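Local coordinates for protein histidinol dehydrogenase (Elizabethkingia anophelis NUHP1, PDB 6AN0) that probably catalyses the two successive NAD-dependent oxidations that turn L-histidinol into L-histidinaldehyde and then L-histidine, the last step of histidine biosynthesis, at residues 158-163 with 186-191. Numbering follows the deposited sequence.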
loop_
_atom_site.group_PDB
_atom_site.type_symbol
_atom_site.label_atom_id
_atom_site.label_comp_id
_atom_site.label_asym_id
_atom_site.label_seq_id
_atom_site.Cartn_x
_atom_site.Cartn_y
_atom_site.Cartn_z
ATOM N N ASN A 158 2.629 9.649 17.134
ATOM C CA ASN A 158 3.618 10.683 16.824
ATOM C C ASN A 158 3.360 11.165 15.399
ATOM O O ASN A 158 3.707 10.475 14.430
ATOM C CB ASN A 158 5.042 10.144 16.962
ATOM C CG ASN A 158 5.343 9.601 18.350
ATOM O OD1 ASN A 158 4.887 10.142 19.356
ATOM N ND2 ASN A 158 6.129 8.525 18.407
ATOM N N ILE A 159 2.763 12.346 15.260
ATOM C CA ILE A 159 2.503 12.933 13.945
ATOM C C ILE A 159 3.424 14.132 13.763
ATOM O O ILE A 159 3.396 15.072 14.564
ATOM C CB ILE A 159 1.038 13.359 13.786
ATOM C CG1 ILE A 159 0.118 12.140 13.952
ATOM C CG2 ILE A 159 0.870 14.064 12.426
ATOM C CD1 ILE A 159 -1.360 12.465 14.104
ATOM N N THR A 160 4.228 14.103 12.705
ATOM C CA THR A 160 5.146 15.179 12.372
ATOM C C THR A 160 4.638 15.879 11.123
ATOM O O THR A 160 4.153 15.222 10.199
ATOM C CB THR A 160 6.555 14.623 12.129
ATOM O OG1 THR A 160 7.162 14.331 13.391
ATOM C CG2 THR A 160 7.425 15.618 11.363
ATOM N N LEU A 161 4.733 17.212 11.095
ATOM C CA LEU A 161 4.408 17.973 9.890
ATOM C C LEU A 161 5.593 18.865 9.537
ATOM O O LEU A 161 6.028 19.664 10.371
ATOM C CB LEU A 161 3.142 18.809 10.104
ATOM C CG LEU A 161 2.527 19.386 8.827
ATOM C CD1 LEU A 161 1.020 19.530 9.030
ATOM C CD2 LEU A 161 3.132 20.723 8.451
ATOM N N CYS A 162 6.114 18.721 8.315
ATOM C CA CYS A 162 7.180 19.565 7.775
ATOM C C CYS A 162 6.621 20.467 6.683
ATOM O O CYS A 162 5.925 19.993 5.780
ATOM C CB CYS A 162 8.311 18.728 7.172
ATOM S SG CYS A 162 9.312 17.840 8.381
ATOM N N THR A 163 6.974 21.752 6.735
ATOM C CA THR A 163 6.536 22.702 5.716
ATOM C C THR A 163 7.546 23.836 5.691
ATOM O O THR A 163 8.004 24.256 6.764
ATOM C CB THR A 163 5.105 23.204 6.015
ATOM O OG1 THR A 163 4.605 23.994 4.923
ATOM C CG2 THR A 163 5.047 24.016 7.293
ATOM N N ASN A 186 3.964 18.690 16.595
ATOM C CA ASN A 186 5.355 18.607 16.146
ATOM C C ASN A 186 5.407 19.165 14.730
ATOM O O ASN A 186 5.220 18.440 13.757
ATOM C CB ASN A 186 5.862 17.165 16.187
ATOM C CG ASN A 186 5.883 16.573 17.600
ATOM O OD1 ASN A 186 5.867 17.294 18.595
ATOM N ND2 ASN A 186 5.932 15.247 17.680
ATOM N N ILE A 187 5.682 20.467 14.617
ATOM C CA ILE A 187 5.665 21.176 13.341
ATOM C C ILE A 187 7.049 21.761 13.110
ATOM O O ILE A 187 7.579 22.464 13.980
ATOM C CB ILE A 187 4.592 22.281 13.330
ATOM C CG1 ILE A 187 3.219 21.697 13.698
ATOM C CG2 ILE A 187 4.552 22.998 11.987
ATOM C CD1 ILE A 187 2.140 22.758 13.834
ATOM N N TYR A 188 7.620 21.484 11.939
ATOM C CA TYR A 188 9.004 21.811 11.646
ATOM C C TYR A 188 9.104 22.654 10.384
ATOM O O TYR A 188 8.462 22.360 9.367
ATOM C CB TYR A 188 9.839 20.531 11.502
ATOM C CG TYR A 188 9.718 19.658 12.722
ATOM C CD1 TYR A 188 8.919 18.518 12.709
ATOM C CD2 TYR A 188 10.348 20.008 13.906
ATOM C CE1 TYR A 188 8.801 17.724 13.840
ATOM C CE2 TYR A 188 10.236 19.223 15.033
ATOM C CZ TYR A 188 9.456 18.088 14.998
ATOM O OH TYR A 188 9.346 17.309 16.129
ATOM N N LYS A 189 9.941 23.684 10.457
ATOM C CA LYS A 189 10.222 24.572 9.329
ATOM C C LYS A 189 11.246 23.885 8.433
ATOM O O LYS A 189 12.454 24.026 8.620
ATOM C CB LYS A 189 10.743 25.911 9.825
ATOM C CG LYS A 189 9.794 26.669 10.737
ATOM C CD LYS A 189 10.475 27.942 11.247
ATOM C CE LYS A 189 9.571 28.717 12.185
ATOM N NZ LYS A 189 10.165 30.030 12.583
ATOM N N ALA A 190 10.760 23.137 7.444
ATOM C CA ALA A 190 11.641 22.385 6.555
ATOM C C ALA A 190 10.880 22.011 5.295
ATOM O O ALA A 190 9.702 21.645 5.362
ATOM C CB ALA A 190 12.167 21.106 7.220
ATOM N N GLY A 191 11.563 22.071 4.151
ATOM C CA GLY A 191 10.956 21.703 2.890
ATOM C C GLY A 191 11.865 20.808 2.067
ATOM O O GLY A 191 12.996 20.507 2.453
HETATM O O HOH W 1 2.289 16.155 16.676
#
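Leu161 and Thr163 each donate their N-H and accept at their O, pairing 158-163 in parallel with 186-189 at 4.8 Å between axes: Leu161 N to Asn186 O (3.0 Å), Tyr188 N to Leu161 O (2.9 Å), Thr163 N to Tyr188 O and Ala190 N to Thr163 O. The last is bent, its donor above the carbonyl plane, where the second strand gives way to a loop. At the other end a water bridges Ile159 O and Asn186 N, extending the pairing. Beta-branched Thr160 sets both methyl and hydroxyl at the Tyr188 ring edge, CG2 against CD1 (3.5 Å) and OG1 in plane beside CE1. Tyr188 turns CG beside its own N (chi1 -55°), bringing the ring across Thr160 at about a right angle. The strands belong to a right-handed beta-alpha-beta crossover of a Rossmann-like domain, with helix 173-181 between them. Leu161 CD2 and Ile187 CG2 meet loosely at 4.4 Å, buried under Val144 of helix 142-154 and Leu176 of helix 173-181 respectively; beta-branched Ile187 suits the extended backbone. Small Cys162, on the Thr160-Tyr188 face, and Ala190, past the strand end, both touch Ala195 of helix 192-201, near Tyr132 and Gln194, predicted to bind NAD. Buried Lys189 extends NZ to Glu74 (salt bridge) and Gly169 O.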